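Local coordinates for protein 4-amino-4-deoxy-L-arabinose transferase or related glycosyltransferases of PMT family (Cupriavidus metallidurans, PDB 5EZM) that probably transfers 4-amino-4-deoxy-L-arabinose from a polyprenyl-phosphate carrier to lipid A at the bacterial cell membrane, at residues I78-A82 and L489-P494; R136-T141 and G361-D365; W330-F335 and I349-A355; L483-L489 and L501-A507; S555-V559 and A572-Q578. One frame throughout, in Å; residues are numbered along the deposited sequence.

Overall arrangement
The contacts spread over both halves of this GT-C fold enzyme. Interactions 2 and 3 lie in the transmembrane helix bundle, share helix 352-365, and have centres about 18 Å apart; along the chain, interaction 3 is nested inside the loop closed by interaction 2. Interactions 4 and 5 belong to the C-terminal domain, where both reach one mixed sheet, with centres about 20 Å apart. Interaction 1 bridges the halves: it brings the early strand 79-80 to the C-terminal domain, shares Leu489 with interaction 4, and touches it through Asn81 and Leu501. Between interactions 2 and 5 the centres are about 62 Å apart, so the set runs from the helix bundle to the chain's C-terminus.

Interaction 1 of 5, residues I78-A82 and L489-P494; sequences IRYNA and LDHTLP
The rings of Tyr80 and His491 meet rim to rim, with planes only 15° apart and centroids separated by 5.8 Å, so neither covers the face of the other. His491 ND1 sits at the edge of the Tyr80 ring, near its plane, and hydrogen-bonds to Tyr80 OH at 2.6 Å; either atom could be the donor. One face of the Tyr80 ring carries Asn81 ND2, displaced toward the rim, while Leu489 CD2 comes obliquely to Tyr80 CE2 at 4.2 Å. A chi1 of -172° swings the Tyr80 ring opposite its own backbone N and sends the hydroxyl across to the C-terminal domain. A water ties the same spot together: it accepts from Asn81 ND2 at 3.0 Å, donates to Asp490 O at 2.9 Å, and is held weakly by Tyr80 OH. Asn81 OD1 rests against Pro494 CB and finds its polar partner in Leu501 N. Asp490 points its carboxylate elsewhere: OD2 caps the start of helix 493-497 by accepting from Thr492 N and Leu493 N, both from the same face of the carboxylate, and OD1 forms a salt bridge with Arg565. Tyr80 is also about 8 Å, side chain to side chain, from the zinc ligand Glu87. The joint therefore rests on one Tyr-His hydrogen bond, the Asn81 OD1 bond to Leu501 N and a shared water, with Asp490 engaged within its own domain.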
# COMPACT_ATOMS: atom_id res chain seq x y z
N ILE A 78 -18.43 -6.58 4.91
CA ILE A 78 -17.02 -6.93 5.09
C ILE A 78 -16.83 -7.60 6.44
O ILE A 78 -17.37 -7.15 7.46
CB ILE A 78 -16.14 -5.68 4.95
CG1 ILE A 78 -16.33 -5.04 3.58
CG2 ILE A 78 -14.68 -6.01 5.18
CD1 ILE A 78 -15.64 -3.70 3.44
N ARG A 79 -16.05 -8.68 6.46
CA ARG A 79 -15.78 -9.41 7.69
C ARG A 79 -14.29 -9.73 7.80
O ARG A 79 -13.63 -10.02 6.80
CB ARG A 79 -16.60 -10.70 7.76
CG ARG A 79 -18.08 -10.45 8.01
CD ARG A 79 -18.82 -11.74 8.34
NE ARG A 79 -20.24 -11.48 8.55
CZ ARG A 79 -20.78 -11.22 9.74
NH1 ARG A 79 -20.02 -11.19 10.83
NH2 ARG A 79 -22.08 -10.98 9.84
N TYR A 80 -13.78 -9.67 9.03
CA TYR A 80 -12.40 -10.00 9.34
C TYR A 80 -12.42 -11.00 10.48
O TYR A 80 -12.83 -10.67 11.60
CB TYR A 80 -11.60 -8.74 9.71
CG TYR A 80 -10.11 -8.94 9.86
CD1 TYR A 80 -9.44 -9.91 9.12
CD2 TYR A 80 -9.37 -8.17 10.74
CE1 TYR A 80 -8.07 -10.09 9.25
CE2 TYR A 80 -8.00 -8.35 10.88
CZ TYR A 80 -7.35 -9.31 10.14
OH TYR A 80 -5.99 -9.50 10.27
N ASN A 81 -11.99 -12.23 10.19
CA ASN A 81 -12.09 -13.35 11.13
C ASN A 81 -13.54 -13.54 11.59
O ASN A 81 -13.84 -13.61 12.78
CB ASN A 81 -11.14 -13.15 12.32
CG ASN A 81 -9.69 -13.12 11.89
OD1 ASN A 81 -9.05 -14.16 11.73
ND2 ASN A 81 -9.15 -11.92 11.68
N ALA A 82 -14.43 -13.60 10.60
CA ALA A 82 -15.85 -13.89 10.79
C ALA A 82 -16.57 -12.74 11.48
O ALA A 82 -17.78 -12.81 11.71
CB ALA A 82 -16.05 -15.19 11.57
N LEU A 489 -4.57 -10.59 18.04
CA LEU A 489 -5.13 -10.51 16.70
C LEU A 489 -4.00 -10.84 15.73
O LEU A 489 -3.31 -9.95 15.23
CB LEU A 489 -5.74 -9.15 16.42
CG LEU A 489 -6.38 -8.96 15.04
CD1 LEU A 489 -7.32 -10.12 14.72
CD2 LEU A 489 -7.12 -7.63 14.95
N ASP A 490 -3.81 -12.13 15.48
CA ASP A 490 -2.81 -12.56 14.51
C ASP A 490 -3.29 -12.23 13.11
O ASP A 490 -4.36 -12.69 12.69
CB ASP A 490 -2.53 -14.05 14.66
CG ASP A 490 -1.18 -14.45 14.11
OD1 ASP A 490 -0.52 -15.29 14.75
OD2 ASP A 490 -0.77 -13.91 13.06
N HIS A 491 -2.52 -11.43 12.38
CA HIS A 491 -2.97 -10.94 11.08
C HIS A 491 -2.53 -11.81 9.91
O HIS A 491 -3.08 -11.66 8.82
CB HIS A 491 -2.46 -9.52 10.86
CG HIS A 491 -3.08 -8.50 11.76
ND1 HIS A 491 -4.35 -8.01 11.57
CD2 HIS A 491 -2.60 -7.87 12.86
CE1 HIS A 491 -4.63 -7.12 12.51
NE2 HIS A 491 -3.58 -7.02 13.30
N THR A 492 -1.58 -12.72 10.10
CA THR A 492 -1.05 -13.51 9.00
C THR A 492 -1.30 -15.00 9.14
O THR A 492 -1.54 -15.67 8.14
CB THR A 492 0.45 -13.26 8.85
OG1 THR A 492 1.11 -13.57 10.08
CG2 THR A 492 0.72 -11.81 8.48
N LEU A 493 -1.24 -15.54 10.36
CA LEU A 493 -1.40 -16.98 10.54
C LEU A 493 -2.78 -17.49 10.14
O LEU A 493 -2.84 -18.55 9.49
CB LEU A 493 -1.07 -17.37 11.98
CG LEU A 493 -1.12 -18.87 12.29
CD1 LEU A 493 -0.06 -19.61 11.49
CD2 LEU A 493 -0.95 -19.13 13.77
N PRO A 494 -3.90 -16.84 10.48
CA PRO A 494 -5.19 -17.36 10.01
C PRO A 494 -5.29 -17.44 8.50
O PRO A 494 -5.91 -18.38 7.98
CB PRO A 494 -6.21 -16.37 10.60
CG PRO A 494 -5.42 -15.21 11.09
CD PRO A 494 -4.08 -15.74 11.44
O HOH W 1 -6.36 -12.27 10.67

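Interaction 2 of 5, residues R136-T141 and G361-D365; sequences RAAAFT and GVALD
Thr141 and Gly361 bring together segments 136-141 and 361-365, of helices 135-147 and 352-365, their CA atoms 4.0 Å apart, where the short axes approach to 7.5 Å and cross at 118°. Gly361 suits this closeness because a CB there would run into Thr141 OG1 and Ala137 O. Ala137 CA lies 3.5 Å from Gly361 O in a CA-H...O contact, and Thr141 OG1 is hydrogen-bonded to Gly357 O. Beside this backbone approach, Phe140 leans over Leu364, whose CB sits on one face of the ring, 3.9 Å from its centroid in a CH-pi contact. Arg136 leaves its helix on the side of the carbonyl carbon (chi1 -162°), which carries its guanidinium over the rim of Phe140, and forms a salt bridge from NE to Asp365 OD1 at 3.2 Å; the oxygen lies in the guanidinium plane. Replacing Phe140 with an alanine would probably strip Leu364 CB of its aromatic face and leave the Arg136 guanidinium free to shift from Asp365. Both segments lie in predicted transmembrane helices. Helix 435-456 touches Arg136 and Phe140 through Leu436, helix 112-133 packs on Thr141 and Val362, and helix 303-310 meets Val362 and Ala363.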
# COMPACT_ATOMS: atom_id res chain seq x y z
N ARG A 136 8.88 13.03 -24.54
CA ARG A 136 10.10 12.91 -23.75
C ARG A 136 9.81 13.12 -22.26
O ARG A 136 10.23 12.32 -21.41
CB ARG A 136 11.15 13.90 -24.25
CG ARG A 136 12.57 13.60 -23.81
CD ARG A 136 13.56 14.60 -24.42
NE ARG A 136 14.51 15.09 -23.43
CZ ARG A 136 15.77 14.67 -23.30
NH1 ARG A 136 16.25 13.74 -24.12
NH2 ARG A 136 16.55 15.18 -22.36
N ALA A 137 9.08 14.19 -21.93
CA ALA A 137 8.71 14.44 -20.54
C ALA A 137 7.90 13.28 -19.98
O ALA A 137 8.06 12.92 -18.80
CB ALA A 137 7.94 15.75 -20.44
N ALA A 138 7.02 12.69 -20.79
CA ALA A 138 6.24 11.55 -20.33
C ALA A 138 7.14 10.37 -19.99
O ALA A 138 6.94 9.70 -18.97
CB ALA A 138 5.21 11.15 -21.38
N ALA A 139 8.13 10.11 -20.84
CA ALA A 139 9.11 9.07 -20.53
C ALA A 139 9.80 9.35 -19.20
O ALA A 139 9.93 8.47 -18.35
CB ALA A 139 10.13 8.94 -21.66
N PHE A 140 10.22 10.60 -19.00
CA PHE A 140 10.83 10.95 -17.72
C PHE A 140 9.86 10.75 -16.55
O PHE A 140 10.29 10.43 -15.44
CB PHE A 140 11.34 12.39 -17.76
CG PHE A 140 12.60 12.56 -18.55
CD1 PHE A 140 13.74 11.85 -18.21
CD2 PHE A 140 12.64 13.41 -19.64
CE1 PHE A 140 14.90 11.99 -18.94
CE2 PHE A 140 13.81 13.56 -20.37
CZ PHE A 140 14.94 12.85 -20.02
N THR A 141 8.55 10.92 -16.79
CA THR A 141 7.58 10.69 -15.72
C THR A 141 7.48 9.21 -15.38
O THR A 141 7.46 8.83 -14.21
CB THR A 141 6.22 11.26 -16.12
OG1 THR A 141 6.22 12.68 -15.91
CG2 THR A 141 5.10 10.64 -15.30
N GLY A 361 8.98 14.59 -14.43
CA GLY A 361 9.02 14.44 -15.87
C GLY A 361 9.38 15.72 -16.59
O GLY A 361 10.12 15.71 -17.58
N VAL A 362 8.88 16.86 -16.10
CA VAL A 362 9.22 18.10 -16.80
C VAL A 362 10.59 18.60 -16.35
O VAL A 362 11.37 19.10 -17.17
CB VAL A 362 8.11 19.16 -16.61
CG1 VAL A 362 6.76 18.57 -16.95
CG2 VAL A 362 8.11 19.73 -15.21
N ALA A 363 10.93 18.42 -15.07
CA ALA A 363 12.22 18.91 -14.60
C ALA A 363 13.36 18.20 -15.32
O ALA A 363 14.21 18.85 -15.95
CB ALA A 363 12.33 18.73 -13.09
N LEU A 364 13.35 16.87 -15.29
CA LEU A 364 14.33 16.10 -16.05
C LEU A 364 14.31 16.47 -17.52
O LEU A 364 15.34 16.42 -18.19
CB LEU A 364 14.06 14.60 -15.87
CG LEU A 364 14.07 14.07 -14.43
CD1 LEU A 364 13.57 12.63 -14.36
CD2 LEU A 364 15.46 14.18 -13.83
N ASP A 365 13.14 16.89 -18.03
CA ASP A 365 13.05 17.22 -19.45
C ASP A 365 13.86 18.46 -19.81
O ASP A 365 14.25 18.61 -20.97
CB ASP A 365 11.59 17.42 -19.85
CG ASP A 365 11.41 17.53 -21.34
OD1 ASP A 365 12.22 16.93 -22.08
OD2 ASP A 365 10.46 18.21 -21.78

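Interaction 3 of 5, residues W330-F335 and I349-A355; sequences WAIAIF and IVPVIPA. With DSL (mono-trans, octa-cis decaprenyl-phosphate), chain C.
Trp330, on helix 323-339, belongs to the pocket of the bound decaprenyl-phosphate lipid, and its indole N-H also binds the type I turn Ile349-Val352 that leads into helix 352-365. The first torsion, near 180° (chi1 -177°), puts the pyrrole edge toward Pro351 and the benzene edge toward the lipid. Trp330 NE1 donates to Pro351 O at 3.0 Å, nearly straight at 163°; the oxygen is in the ring plane, although the donor stands above the carbonyl plane. On the benzene side, Trp330 CZ3 meets C23 of the lipid at 3.5 Å and Trp330 CE3 meets C21 at 3.7 Å. Ala355 CB closes on Trp330 CD1 at 3.5 Å, and Ile334 CD1 covers one face of the indole toward its rim. Further along the helices the packing is apolar: Ile334 CG2 slides past Val352 CG1 at 3.6 Å, Ala331 CB faces Val352 CB at 4.1 Å, and Ile349 CD1 comes obliquely to Phe335 CD1 at 3.8 Å. Helix 209-224 packs on Trp330 and Ile334 through Val217. A leucine in place of Trp330 would probably leave Pro351 O without its indole donor and open a gap beside the lipid tail. In this apolar setting, one N-H thus pins the indole in rotation while its carbon rim stays turned to the isoprenoid chain.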
# COMPACT_ATOMS: atom_id res chain seq x y z
N TRP A 330 -1.51 19.82 -5.87
CA TRP A 330 -1.88 18.48 -5.45
C TRP A 330 -0.93 17.98 -4.37
O TRP A 330 -1.34 17.71 -3.23
CB TRP A 330 -1.89 17.55 -6.66
CG TRP A 330 -2.32 16.14 -6.41
CD1 TRP A 330 -1.54 15.12 -5.96
CD2 TRP A 330 -3.62 15.59 -6.62
NE1 TRP A 330 -2.28 13.96 -5.86
CE2 TRP A 330 -3.57 14.23 -6.27
CE3 TRP A 330 -4.84 16.12 -7.07
CZ2 TRP A 330 -4.67 13.40 -6.35
CZ3 TRP A 330 -5.93 15.29 -7.15
CH2 TRP A 330 -5.85 13.94 -6.79
N ALA A 331 0.36 17.88 -4.71
CA ALA A 331 1.34 17.33 -3.78
C ALA A 331 1.43 18.16 -2.50
O ALA A 331 1.40 17.60 -1.39
CB ALA A 331 2.71 17.25 -4.46
N ILE A 332 1.53 19.48 -2.62
CA ILE A 332 1.73 20.33 -1.45
C ILE A 332 0.49 20.32 -0.57
O ILE A 332 0.57 20.16 0.66
CB ILE A 332 2.11 21.76 -1.87
CG1 ILE A 332 3.44 21.76 -2.63
CG2 ILE A 332 2.18 22.67 -0.66
CD1 ILE A 332 3.76 23.09 -3.30
N ALA A 333 -0.69 20.49 -1.17
CA ALA A 333 -1.93 20.55 -0.40
C ALA A 333 -2.18 19.24 0.33
O ALA A 333 -2.52 19.24 1.52
CB ALA A 333 -3.10 20.90 -1.31
N ILE A 334 -2.03 18.11 -0.36
CA ILE A 334 -2.25 16.83 0.31
C ILE A 334 -1.20 16.61 1.40
O ILE A 334 -1.51 16.11 2.49
CB ILE A 334 -2.26 15.69 -0.73
CG1 ILE A 334 -3.49 15.83 -1.63
CG2 ILE A 334 -2.25 14.34 -0.05
CD1 ILE A 334 -3.54 14.82 -2.75
N PHE A 335 0.05 17.01 1.13
CA PHE A 335 1.11 16.86 2.12
C PHE A 335 0.79 17.63 3.39
O PHE A 335 0.88 17.08 4.50
CB PHE A 335 2.44 17.34 1.53
CG PHE A 335 3.60 17.22 2.49
CD1 PHE A 335 4.33 16.05 2.57
CD2 PHE A 335 3.96 18.29 3.29
CE1 PHE A 335 5.39 15.94 3.45
CE2 PHE A 335 5.02 18.19 4.17
CZ PHE A 335 5.74 17.01 4.25
N ILE A 349 0.61 9.49 2.67
CA ILE A 349 1.27 10.45 1.79
C ILE A 349 1.51 9.91 0.39
O ILE A 349 1.93 10.68 -0.49
CB ILE A 349 2.59 10.93 2.43
CG1 ILE A 349 2.87 12.38 2.05
CG2 ILE A 349 3.75 10.05 2.01
CD1 ILE A 349 1.70 13.29 2.31
N VAL A 350 1.23 8.63 0.14
CA VAL A 350 1.52 8.05 -1.18
C VAL A 350 0.82 8.77 -2.32
O VAL A 350 1.46 8.97 -3.37
CB VAL A 350 1.24 6.54 -1.16
CG1 VAL A 350 1.49 5.95 -2.53
CG2 VAL A 350 2.12 5.85 -0.13
N PRO A 351 -0.44 9.20 -2.22
CA PRO A 351 -1.09 9.86 -3.37
C PRO A 351 -0.36 11.09 -3.91
O PRO A 351 -0.72 11.55 -5.01
CB PRO A 351 -2.47 10.24 -2.82
CG PRO A 351 -2.76 9.20 -1.84
CD PRO A 351 -1.44 8.88 -1.18
N VAL A 352 0.63 11.65 -3.21
CA VAL A 352 1.34 12.79 -3.77
C VAL A 352 2.39 12.37 -4.79
O VAL A 352 2.82 13.20 -5.60
CB VAL A 352 2.01 13.65 -2.68
CG1 VAL A 352 1.05 13.89 -1.53
CG2 VAL A 352 3.29 13.00 -2.19
N ILE A 353 2.80 11.10 -4.78
CA ILE A 353 3.92 10.67 -5.63
C ILE A 353 3.61 10.83 -7.12
O ILE A 353 4.46 11.36 -7.85
CB ILE A 353 4.35 9.24 -5.26
CG1 ILE A 353 4.78 9.18 -3.79
CG2 ILE A 353 5.48 8.77 -6.17
CD1 ILE A 353 5.96 10.07 -3.46
N PRO A 354 2.45 10.39 -7.64
CA PRO A 354 2.20 10.57 -9.08
C PRO A 354 2.36 12.01 -9.55
O PRO A 354 3.04 12.26 -10.55
CB PRO A 354 0.76 10.07 -9.25
CG PRO A 354 0.56 9.12 -8.14
CD PRO A 354 1.34 9.67 -6.99
N ALA A 355 1.77 12.96 -8.82
CA ALA A 355 1.93 14.37 -9.17
C ALA A 355 3.40 14.75 -9.22
O ALA A 355 3.87 15.33 -10.21
CB ALA A 355 1.18 15.25 -8.16
C21 DSL C . -7.27 18.60 -8.47
C22 DSL C . -8.36 17.73 -9.07
C23 DSL C . -7.99 16.43 -9.78
C24 DSL C . -9.64 18.10 -8.97
C25 DSL C . -10.76 17.21 -9.57
C26 DSL C . -11.91 17.10 -8.53
C27 DSL C . -13.25 17.59 -9.16
C28 DSL C . -13.45 17.53 -10.69
C29 DSL C . -14.23 18.07 -8.37
C30 DSL C . -14.04 18.13 -6.83
C31 DSL C . -14.90 19.28 -6.22
C32 DSL C . -15.78 18.73 -5.05
C33 DSL C . -17.09 17.98 -5.34
C34 DSL C . -15.39 18.92 -3.76

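Interaction 4 of 5, residues L483-L489 and L501-A507; sequences LYGVQML and LMMVGQA
Val504 CG2 and Met502 SD straddle the CD1-CE1 rim of Tyr484, the methyl on one side of the ring plane and the sulfur on the other, both oblique to it. Val504 CG2 comes within 3.5 Å of Tyr484 CD1 and close to CB as well, while Met502 lies alongside the ring and points the same way. Met502 SD approaches Tyr484 CE1 at 3.6 Å, a Met-aromatic contact. Phe528 of helix 525-534 meets the phenol ring edge-to-face. These strands, 483-486 and 502-504, are the parallel pair of a beta-alpha-beta unit whose crossover carries helix 493-497. Tyr484 pairs with Met502, Gly485 with Met503, and Val486 with Val504. Four backbone bonds hold this register, running from Met502 N to Leu483 O, Gly485 N to Met502 O, Val504 N to Gly485 O, and Gln487 N to Val504 O, each 2.9 Å. On the side of the sheet occupied by Met503, Gly485 provides a dip: a CB there would press close to both Leu501 CD1 and Met503 SD and would clash with Met488 O. Leu501 reaches over this dip and packs its CD2 on Leu483 CD2 at 3.6 Å. Met503, bent at both chi2 and chi3, folds back so that SD meets Leu489 CD1 at 3.9 Å, the two side chains crossing at about a right angle. Past the strand ends, Gln487 CG lies over the bare CA of Gly505, where a CB would collide with it.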
# COMPACT_ATOMS: atom_id res chain seq x y z
N LEU A 483 -10.22 -21.87 16.59
CA LEU A 483 -8.84 -21.43 16.79
C LEU A 483 -8.93 -20.11 17.55
O LEU A 483 -9.03 -19.03 16.95
CB LEU A 483 -8.10 -21.29 15.46
CG LEU A 483 -6.67 -20.76 15.57
CD1 LEU A 483 -5.79 -21.70 16.38
CD2 LEU A 483 -6.08 -20.51 14.19
N TYR A 484 -8.91 -20.20 18.88
CA TYR A 484 -9.09 -19.02 19.71
C TYR A 484 -7.88 -18.09 19.60
O TYR A 484 -6.73 -18.53 19.62
CB TYR A 484 -9.29 -19.42 21.17
CG TYR A 484 -10.52 -20.26 21.42
CD1 TYR A 484 -11.78 -19.69 21.42
CD2 TYR A 484 -10.41 -21.62 21.66
CE1 TYR A 484 -12.91 -20.45 21.65
CE2 TYR A 484 -11.53 -22.39 21.90
CZ TYR A 484 -12.78 -21.80 21.89
OH TYR A 484 -13.90 -22.57 22.13
N GLY A 485 -8.16 -16.80 19.49
CA GLY A 485 -7.12 -15.79 19.59
C GLY A 485 -7.15 -15.17 20.97
O GLY A 485 -7.94 -14.26 21.23
N VAL A 486 -6.30 -15.66 21.87
CA VAL A 486 -6.33 -15.24 23.26
C VAL A 486 -5.65 -13.89 23.41
O VAL A 486 -4.43 -13.81 23.60
CB VAL A 486 -5.67 -16.30 24.16
CG1 VAL A 486 -5.93 -15.98 25.63
CG2 VAL A 486 -6.18 -17.69 23.81
N GLN A 487 -6.44 -12.82 23.32
CA GLN A 487 -5.93 -11.45 23.39
C GLN A 487 -4.80 -11.23 22.40
O GLN A 487 -3.78 -10.60 22.71
CB GLN A 487 -5.50 -11.09 24.81
CG GLN A 487 -6.67 -10.96 25.78
CD GLN A 487 -6.24 -10.48 27.15
OE1 GLN A 487 -5.11 -10.71 27.58
NE2 GLN A 487 -7.15 -9.81 27.85
N MET A 488 -4.97 -11.76 21.19
CA MET A 488 -3.96 -11.63 20.14
C MET A 488 -4.67 -11.67 18.80
O MET A 488 -5.30 -12.68 18.46
CB MET A 488 -2.91 -12.74 20.23
CG MET A 488 -2.10 -12.92 18.95
SD MET A 488 -0.60 -13.90 19.17
CE MET A 488 0.52 -12.67 19.85
N LEU A 489 -4.57 -10.59 18.04
CA LEU A 489 -5.13 -10.51 16.70
C LEU A 489 -4.00 -10.84 15.73
O LEU A 489 -3.31 -9.95 15.23
CB LEU A 489 -5.74 -9.15 16.42
CG LEU A 489 -6.38 -8.96 15.04
CD1 LEU A 489 -7.32 -10.12 14.72
CD2 LEU A 489 -7.12 -7.63 14.95
N LEU A 501 -9.86 -16.80 13.15
CA LEU A 501 -9.69 -16.80 14.59
C LEU A 501 -11.02 -16.54 15.28
O LEU A 501 -11.84 -15.76 14.80
CB LEU A 501 -8.69 -15.71 15.01
CG LEU A 501 -7.21 -15.88 14.70
CD1 LEU A 501 -6.46 -14.65 15.16
CD2 LEU A 501 -6.67 -17.12 15.39
N MET A 502 -11.23 -17.21 16.41
CA MET A 502 -12.32 -16.87 17.31
C MET A 502 -11.75 -15.98 18.41
O MET A 502 -11.05 -16.46 19.30
CB MET A 502 -12.99 -18.11 17.90
CG MET A 502 -14.08 -17.76 18.90
SD MET A 502 -15.18 -19.14 19.24
CE MET A 502 -15.82 -19.44 17.59
N MET A 503 -12.05 -14.69 18.33
CA MET A 503 -11.41 -13.71 19.20
C MET A 503 -11.80 -13.93 20.66
O MET A 503 -12.98 -14.14 20.97
CB MET A 503 -11.77 -12.29 18.76
CG MET A 503 -11.16 -11.90 17.42
SD MET A 503 -9.38 -12.16 17.39
CE MET A 503 -8.83 -11.01 18.65
N VAL A 504 -10.80 -13.89 21.54
CA VAL A 504 -10.98 -14.08 22.97
C VAL A 504 -10.45 -12.84 23.67
O VAL A 504 -9.28 -12.47 23.49
CB VAL A 504 -10.26 -15.34 23.48
CG1 VAL A 504 -10.32 -15.40 24.99
CG2 VAL A 504 -10.87 -16.58 22.86
N GLY A 505 -11.30 -12.20 24.47
CA GLY A 505 -10.89 -11.00 25.19
C GLY A 505 -10.78 -9.79 24.30
O GLY A 505 -11.60 -9.59 23.40
N GLN A 506 -9.76 -8.95 24.53
CA GLN A 506 -9.59 -7.72 23.77
C GLN A 506 -9.40 -8.03 22.29
O GLN A 506 -8.37 -8.60 21.89
CB GLN A 506 -8.41 -6.92 24.31
CG GLN A 506 -8.53 -6.53 25.78
CD GLN A 506 -9.43 -5.34 26.02
OE1 GLN A 506 -10.39 -5.10 25.28
NE2 GLN A 506 -9.12 -4.57 27.06
N ALA A 507 -10.37 -7.64 21.47
CA ALA A 507 -10.36 -7.95 20.05
C ALA A 507 -9.66 -6.88 19.21
O ALA A 507 -9.62 -7.01 17.98
CB ALA A 507 -11.80 -8.12 19.54

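Interaction 5 of 5, residues S555-V559 and A572-Q578; sequences SMYVV and ASLAGPQ
Ala572 CB lies over one face of the Tyr557 ring where the C-terminal tail folds back on strand 557-561, an outermost strand of the mixed sheet in the C-terminal domain. The strand and its neighbour 566-569 form an antiparallel hairpin, and the tail after that hairpin returns to the first strand. The aromatic contact is a CH-pi one: Ala572 CB is centred on the Tyr557 ring, 3.9 Å from its centroid and only 8° off the ring normal. Apolar packing gathers on Ala575, whose CB touches Tyr557 CB at 4.1 Å and Val559 CG2 at 4.0 Å. Leu574, by contrast, turns the end of its side chain away from the strand and touches Ala569. Polar contact is slight and falls to Gln578, the last residue of the chain. Its CG is anti to the carbonyl carbon (chi1 -55°) and the chain is extended beyond, which carries the amide to the backbone of Val558. Tyr557 and Val559 bond to strand 566-569, whereas Val558 N is turned to the tail. Within the tail, Gln578 NE2 makes a weak bond to Gly576 O. The tail lies at a crystal contact. Gln578 OE1, near the plane of the Tyr557 ring at its edge, accepts weakly from Val558 N at 3.1 Å.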
# COMPACT_ATOMS: atom_id res chain seq x y z
N SER A 555 -3.97 -26.09 32.01
CA SER A 555 -2.93 -26.87 31.35
C SER A 555 -3.23 -26.95 29.86
O SER A 555 -4.36 -27.25 29.46
CB SER A 555 -2.84 -28.26 31.96
OG SER A 555 -4.00 -29.03 31.70
N MET A 556 -2.22 -26.69 29.05
CA MET A 556 -2.36 -26.65 27.60
C MET A 556 -1.15 -27.30 26.96
O MET A 556 -0.02 -27.14 27.44
CB MET A 556 -2.53 -25.22 27.10
CG MET A 556 -1.81 -24.20 27.96
SD MET A 556 -2.29 -22.50 27.62
CE MET A 556 -1.43 -21.67 28.96
N TYR A 557 -1.39 -28.04 25.88
CA TYR A 557 -0.35 -28.79 25.19
C TYR A 557 0.07 -28.02 23.94
O TYR A 557 -0.77 -27.66 23.11
CB TYR A 557 -0.85 -30.19 24.84
CG TYR A 557 -1.36 -30.93 26.05
CD1 TYR A 557 -0.52 -31.75 26.80
CD2 TYR A 557 -2.68 -30.80 26.47
CE1 TYR A 557 -0.98 -32.42 27.91
CE2 TYR A 557 -3.15 -31.46 27.59
CZ TYR A 557 -2.29 -32.27 28.30
OH TYR A 557 -2.76 -32.93 29.42
N VAL A 558 1.37 -27.78 23.81
CA VAL A 558 1.89 -26.88 22.79
C VAL A 558 1.88 -27.58 21.43
O VAL A 558 2.49 -28.64 21.26
CB VAL A 558 3.31 -26.40 23.14
CG1 VAL A 558 3.77 -25.36 22.15
CG2 VAL A 558 3.35 -25.87 24.57
N VAL A 559 1.19 -26.98 20.46
CA VAL A 559 1.19 -27.51 19.10
C VAL A 559 2.35 -26.97 18.30
O VAL A 559 3.07 -27.73 17.64
CB VAL A 559 -0.16 -27.21 18.41
CG1 VAL A 559 -0.21 -27.87 17.04
CG2 VAL A 559 -1.32 -27.67 19.27
N ALA A 572 -4.44 -33.59 24.55
CA ALA A 572 -3.06 -33.97 24.29
C ALA A 572 -2.88 -34.57 22.90
O ALA A 572 -1.79 -34.47 22.32
CB ALA A 572 -2.57 -34.95 25.35
N SER A 573 -3.93 -35.17 22.34
CA SER A 573 -3.83 -35.84 21.04
C SER A 573 -3.72 -34.86 19.87
O SER A 573 -3.53 -35.32 18.73
CB SER A 573 -5.03 -36.76 20.84
OG SER A 573 -6.25 -36.06 21.04
N LEU A 574 -3.83 -33.56 20.10
CA LEU A 574 -3.67 -32.57 19.04
C LEU A 574 -2.30 -31.91 19.05
O LEU A 574 -2.13 -30.82 18.49
CB LEU A 574 -4.77 -31.51 19.13
CG LEU A 574 -6.18 -31.94 18.72
CD1 LEU A 574 -7.15 -30.78 18.87
CD2 LEU A 574 -6.20 -32.47 17.30
N ALA A 575 -1.31 -32.54 19.68
CA ALA A 575 0.03 -31.97 19.78
C ALA A 575 1.05 -33.10 19.86
O ALA A 575 0.70 -34.27 20.02
CB ALA A 575 0.14 -31.03 20.98
N GLY A 576 2.32 -32.73 19.74
CA GLY A 576 3.40 -33.68 19.89
C GLY A 576 3.54 -34.14 21.33
O GLY A 576 2.98 -33.55 22.25
N PRO A 577 4.29 -35.22 21.54
CA PRO A 577 4.45 -35.75 22.91
C PRO A 577 5.12 -34.74 23.83
O PRO A 577 6.10 -34.08 23.45
CB PRO A 577 5.31 -37.00 22.71
CG PRO A 577 5.95 -36.84 21.37
CD PRO A 577 4.98 -36.06 20.54
N GLN A 578 4.58 -34.60 25.03
CA GLN A 578 5.06 -33.62 26.00
C GLN A 578 5.02 -34.16 27.43
O GLN A 578 4.32 -35.12 27.74
CB GLN A 578 4.23 -32.33 25.92
CG GLN A 578 4.16 -31.71 24.54
CD GLN A 578 3.06 -30.69 24.42
OE1 GLN A 578 2.60 -30.14 25.42
NE2 GLN A 578 2.63 -30.43 23.19
OXT GLN A 578 5.69 -33.63 28.32